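Local coordinates for protein Cas6b (Methanococcus maripaludis, PDB 4Z7K) that processes CRISPR RNA as a Cas6-family endoribonuclease, binding the RNA and associating with a second copy of itself, at residues Trp121-Tyr132 with Phe143-Asn151. Sequence-based numbering, arbitrary orientation.
Sequences WMALNAKNSEIY and FLKRVLIGN. With nucleotides of chain C.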
# COMPACT_ATOMS: atom_id res chain seq x y z
N TRP B 121 9.54 -4.28 12.57
CA TRP B 121 8.42 -3.42 12.93
C TRP B 121 7.36 -3.29 11.84
O TRP B 121 6.17 -3.54 12.12
CB TRP B 121 8.95 -2.03 13.31
CG TRP B 121 7.91 -1.01 13.63
CD1 TRP B 121 6.60 -1.22 13.89
CD2 TRP B 121 8.13 0.40 13.79
NE1 TRP B 121 5.96 -0.03 14.15
CE2 TRP B 121 6.88 0.98 14.11
CE3 TRP B 121 9.25 1.23 13.68
CZ2 TRP B 121 6.73 2.34 14.32
CZ3 TRP B 121 9.09 2.58 13.90
CH2 TRP B 121 7.84 3.12 14.21
N MET B 122 7.78 -2.94 10.62
CA MET B 122 6.84 -2.80 9.50
C MET B 122 5.94 -1.63 9.88
O MET B 122 4.77 -1.80 10.19
CB MET B 122 6.01 -4.09 9.29
CG MET B 122 5.57 -4.41 7.87
SD MET B 122 5.55 -6.22 7.63
CE MET B 122 5.14 -6.34 5.90
N ALA B 123 6.52 -0.44 9.89
CA ALA B 123 5.81 0.77 10.28
C ALA B 123 5.16 1.44 9.08
O ALA B 123 4.34 2.36 9.22
CB ALA B 123 6.76 1.72 10.97
N LEU B 124 5.51 0.95 7.90
CA LEU B 124 5.19 1.67 6.68
C LEU B 124 4.01 1.06 5.92
O LEU B 124 4.14 -0.01 5.32
CB LEU B 124 6.42 1.67 5.78
CG LEU B 124 7.59 2.61 6.12
CD1 LEU B 124 8.46 2.85 4.90
CD2 LEU B 124 7.13 3.91 6.77
N ASN B 125 2.88 1.77 5.90
CA ASN B 125 1.78 1.39 5.02
C ASN B 125 2.13 1.74 3.56
O ASN B 125 3.28 1.98 3.25
CB ASN B 125 0.45 2.03 5.46
CG ASN B 125 0.54 3.52 5.63
OD1 ASN B 125 0.80 4.25 4.68
ND2 ASN B 125 0.26 4.00 6.84
N ALA B 126 1.15 1.70 2.66
CA ALA B 126 1.47 1.84 1.24
C ALA B 126 1.92 3.25 0.87
O ALA B 126 2.95 3.44 0.21
CB ALA B 126 0.26 1.44 0.40
N LYS B 127 1.19 4.26 1.35
CA LYS B 127 1.55 5.64 1.09
C LYS B 127 2.77 6.05 1.89
O LYS B 127 3.65 6.75 1.40
CB LYS B 127 0.38 6.57 1.44
CG LYS B 127 0.82 7.92 2.00
CD LYS B 127 -0.36 8.85 2.20
CE LYS B 127 -0.83 9.42 0.87
NZ LYS B 127 0.14 10.40 0.30
N ASN B 128 2.85 5.55 3.10
CA ASN B 128 4.02 5.83 3.90
C ASN B 128 5.28 5.11 3.43
O ASN B 128 6.39 5.58 3.65
CB ASN B 128 3.71 5.49 5.34
CG ASN B 128 2.85 6.52 5.97
OD1 ASN B 128 2.67 7.59 5.41
ND2 ASN B 128 2.29 6.21 7.12
N SER B 129 5.11 3.96 2.78
CA SER B 129 6.24 3.35 2.11
C SER B 129 6.90 4.34 1.18
O SER B 129 8.12 4.47 1.15
CB SER B 129 5.81 2.13 1.31
OG SER B 129 6.83 1.72 0.41
N GLU B 130 6.09 5.06 0.42
CA GLU B 130 6.64 5.86 -0.65
C GLU B 130 7.34 7.14 -0.16
O GLU B 130 8.43 7.47 -0.62
CB GLU B 130 5.57 6.17 -1.69
CG GLU B 130 6.05 7.20 -2.68
CD GLU B 130 7.33 6.76 -3.40
OE1 GLU B 130 7.64 5.54 -3.41
OE2 GLU B 130 8.05 7.66 -3.90
N ILE B 131 6.69 7.86 0.76
CA ILE B 131 7.26 9.07 1.37
C ILE B 131 8.67 8.82 1.89
O ILE B 131 9.61 9.56 1.62
CB ILE B 131 6.39 9.55 2.55
CG1 ILE B 131 5.08 10.16 2.05
CG2 ILE B 131 7.16 10.54 3.40
CD1 ILE B 131 4.12 10.53 3.16
N TYR B 132 8.80 7.74 2.65
CA TYR B 132 10.05 7.33 3.25
C TYR B 132 11.16 7.00 2.23
O TYR B 132 12.34 7.17 2.52
CB TYR B 132 9.78 6.13 4.15
CG TYR B 132 11.00 5.42 4.65
CD1 TYR B 132 11.58 5.78 5.85
CD2 TYR B 132 11.56 4.37 3.93
CE1 TYR B 132 12.70 5.14 6.32
CE2 TYR B 132 12.69 3.71 4.38
CZ TYR B 132 13.25 4.10 5.58
OH TYR B 132 14.37 3.44 6.05
N PHE B 143 10.00 11.07 10.31
CA PHE B 143 8.81 10.39 9.85
C PHE B 143 8.47 9.18 10.73
O PHE B 143 7.33 9.06 11.20
CB PHE B 143 9.03 10.00 8.38
CG PHE B 143 7.84 9.39 7.73
CD1 PHE B 143 6.63 10.05 7.71
CD2 PHE B 143 7.96 8.18 7.06
CE1 PHE B 143 5.53 9.49 7.09
CE2 PHE B 143 6.87 7.61 6.43
CZ PHE B 143 5.65 8.26 6.44
N LEU B 144 9.46 8.32 10.99
CA LEU B 144 9.27 7.13 11.81
C LEU B 144 8.82 7.48 13.22
O LEU B 144 7.98 6.79 13.80
CB LEU B 144 10.54 6.28 11.85
CG LEU B 144 10.94 5.69 10.49
CD1 LEU B 144 11.99 4.63 10.66
CD2 LEU B 144 9.75 5.13 9.74
N LYS B 145 9.35 8.57 13.76
CA LYS B 145 8.99 9.00 15.11
C LYS B 145 7.50 9.36 15.12
O LYS B 145 6.83 9.22 16.14
CB LYS B 145 9.82 10.22 15.54
CG LYS B 145 11.28 9.95 15.86
CD LYS B 145 12.10 11.26 15.93
CE LYS B 145 12.40 11.70 17.36
NZ LYS B 145 13.27 12.92 17.42
N ARG B 146 7.00 9.80 13.96
CA ARG B 146 5.58 10.12 13.81
C ARG B 146 4.71 8.85 13.67
O ARG B 146 3.64 8.74 14.29
CB ARG B 146 5.36 11.02 12.58
CG ARG B 146 5.88 12.46 12.64
CD ARG B 146 5.63 13.16 11.29
NE ARG B 146 4.21 13.28 10.94
CZ ARG B 146 3.61 12.60 9.96
NH1 ARG B 146 4.29 11.71 9.24
NH2 ARG B 146 2.30 12.77 9.71
N VAL B 147 5.20 7.89 12.89
CA VAL B 147 4.45 6.67 12.70
C VAL B 147 4.30 5.94 14.03
O VAL B 147 3.20 5.52 14.37
CB VAL B 147 5.13 5.78 11.65
CG1 VAL B 147 4.48 4.43 11.59
CG2 VAL B 147 5.07 6.47 10.30
N LEU B 148 5.38 5.89 14.81
CA LEU B 148 5.36 5.14 16.06
C LEU B 148 4.36 5.74 17.03
O LEU B 148 3.67 5.00 17.74
CB LEU B 148 6.74 5.06 16.71
CG LEU B 148 6.81 4.15 17.95
CD1 LEU B 148 8.13 3.44 18.03
CD2 LEU B 148 6.58 4.89 19.26
N ILE B 149 4.28 7.06 17.10
CA ILE B 149 3.25 7.69 17.92
C ILE B 149 1.86 7.24 17.47
O ILE B 149 1.00 6.95 18.29
CB ILE B 149 3.27 9.21 17.84
CG1 ILE B 149 4.58 9.77 18.38
CG2 ILE B 149 2.12 9.78 18.67
CD1 ILE B 149 4.69 9.72 19.89
N GLY B 150 1.68 7.18 16.16
CA GLY B 150 0.42 6.77 15.57
C GLY B 150 0.07 5.36 15.97
O GLY B 150 -1.08 5.06 16.31
N ASN B 151 1.07 4.48 15.88
CA ASN B 151 0.89 3.10 16.28
C ASN B 151 0.45 3.02 17.72
O ASN B 151 -0.52 2.34 18.02
CB ASN B 151 2.17 2.31 16.04
CG ASN B 151 2.41 2.01 14.56
OD1 ASN B 151 1.53 2.21 13.72
ND2 ASN B 151 3.60 1.52 14.25
P U C 9 6.96 -2.82 -4.86
OP1 U C 9 8.04 -2.26 -4.00
OP2 U C 9 7.24 -3.66 -6.08
O5' U C 9 6.06 -3.71 -3.91
C5' U C 9 5.75 -3.23 -2.61
C4' U C 9 4.28 -2.99 -2.41
O4' U C 9 4.05 -2.98 -0.98
C3' U C 9 3.72 -1.68 -2.93
O3' U C 9 2.32 -1.89 -3.16
C2' U C 9 3.97 -0.75 -1.74
O2' U C 9 3.17 0.41 -1.68
C1' U C 9 3.70 -1.68 -0.56
N1 U C 9 4.54 -1.40 0.61
C2 U C 9 3.97 -1.09 1.84
O2 U C 9 2.77 -1.00 2.02
N3 U C 9 4.89 -0.88 2.85
C4 U C 9 6.27 -0.96 2.75
O4 U C 9 6.97 -0.74 3.74
C5 U C 9 6.77 -1.29 1.44
C6 U C 9 5.91 -1.51 0.44
P A C 20 -0.58 7.40 8.56
OP1 A C 20 0.76 8.04 8.53
OP2 A C 20 -0.92 6.35 7.56
O5' A C 20 -0.83 6.83 10.04
C5' A C 20 0.26 6.39 10.85
C4' A C 20 -0.17 5.38 11.89
O4' A C 20 -0.97 6.04 12.92
C3' A C 20 -1.06 4.25 11.38
O3' A C 20 -0.31 3.18 10.82
C2' A C 20 -1.88 3.87 12.61
O2' A C 20 -1.11 3.05 13.47
C1' A C 20 -2.06 5.23 13.29
N9 A C 20 -3.29 5.92 12.86
C8 A C 20 -3.67 6.23 11.57
N7 A C 20 -4.80 6.89 11.48
C5 A C 20 -5.18 7.03 12.80
C6 A C 20 -6.30 7.65 13.36
N6 A C 20 -7.24 8.23 12.61
N1 A C 20 -6.42 7.64 14.71
C2 A C 20 -5.44 7.04 15.42
N3 A C 20 -4.33 6.43 15.00
C4 A C 20 -4.26 6.47 13.66
P U C 8 5.00 1.29 -9.43
OP1 U C 8 4.03 0.17 -9.49
OP2 U C 8 4.48 2.67 -9.27
O5' U C 8 6.01 0.97 -8.24
C5' U C 8 6.89 -0.14 -8.34
C4' U C 8 7.32 -0.64 -6.99
O4' U C 8 8.54 0.04 -6.62
C3' U C 8 6.31 -0.42 -5.87
O3' U C 8 5.93 -1.65 -5.23
C2' U C 8 6.97 0.58 -4.90
O2' U C 8 6.88 0.21 -3.54
C1' U C 8 8.43 0.63 -5.34
N1 U C 8 8.88 2.02 -5.53
C2 U C 8 10.24 2.33 -5.57
O2 U C 8 11.13 1.50 -5.41
N3 U C 8 10.50 3.66 -5.78
C4 U C 8 9.57 4.68 -5.98
O4 U C 8 9.97 5.84 -6.16
C5 U C 8 8.20 4.27 -5.94
C6 U C 8 7.92 2.99 -5.73
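Helix 126-132 runs nearly antiparallel to helix 143-151, at 161° with a closest axis approach of 11.7 Å; the preceding loop lies nearer still, Ala123 CA to Val147 CA being 6.5 Å against 7.4 Å from Tyr132 CA to Phe143 CA. Phe143 carries the helix-to-helix part. Its side chain swings away from its own backbone nitrogen, which carries the ring across to helix 126-132, where Ile131 CG2 sits over one face, 4.1 Å from the ring centroid, in a CH-pi contact; Val147 CG2 of its own helix covers the opposite face. Asn128 OD1 comes to the ring edge at Phe143 CZ, the amide plane turned 88° from the ring, and Leu124 CD2 approaches Phe143 CE2 at 3.7 Å. In the loop, Trp121 extends its six-membered ring to Leu148, whose CB lies 3.4 Å from Trp121 CH2, while Ala123 CB covers a face of the indole and also touches Val147 CG1.

Two asparagines tie the helix pair to RNA. Asn125 is the N-cap: its OD1 accepts from Asn128 N, tilted out of the carbonyl plane, and its ND2 donates to OP2 of A20 of chain C. Asn128 ND2 gives OP1 of that phosphate a nearly straight bond (2.8 Å, 174°), so the amide packed against Phe143 is also fixed by the nucleotide. Loop carbonyl Leu124 O receives N3 of U9 of chain C at 2.7 Å, which could contribute to uracil recognition. Side chains of Leu144 and Leu148 also pack on strands 169-177 and 186-194, so the contact belongs to the helical layer over an antiparallel sheet with the 2-3-1-4 order of ferredoxin-like RAMP domains, though without a helix between its last two strands, here forming an RNA-binding surface.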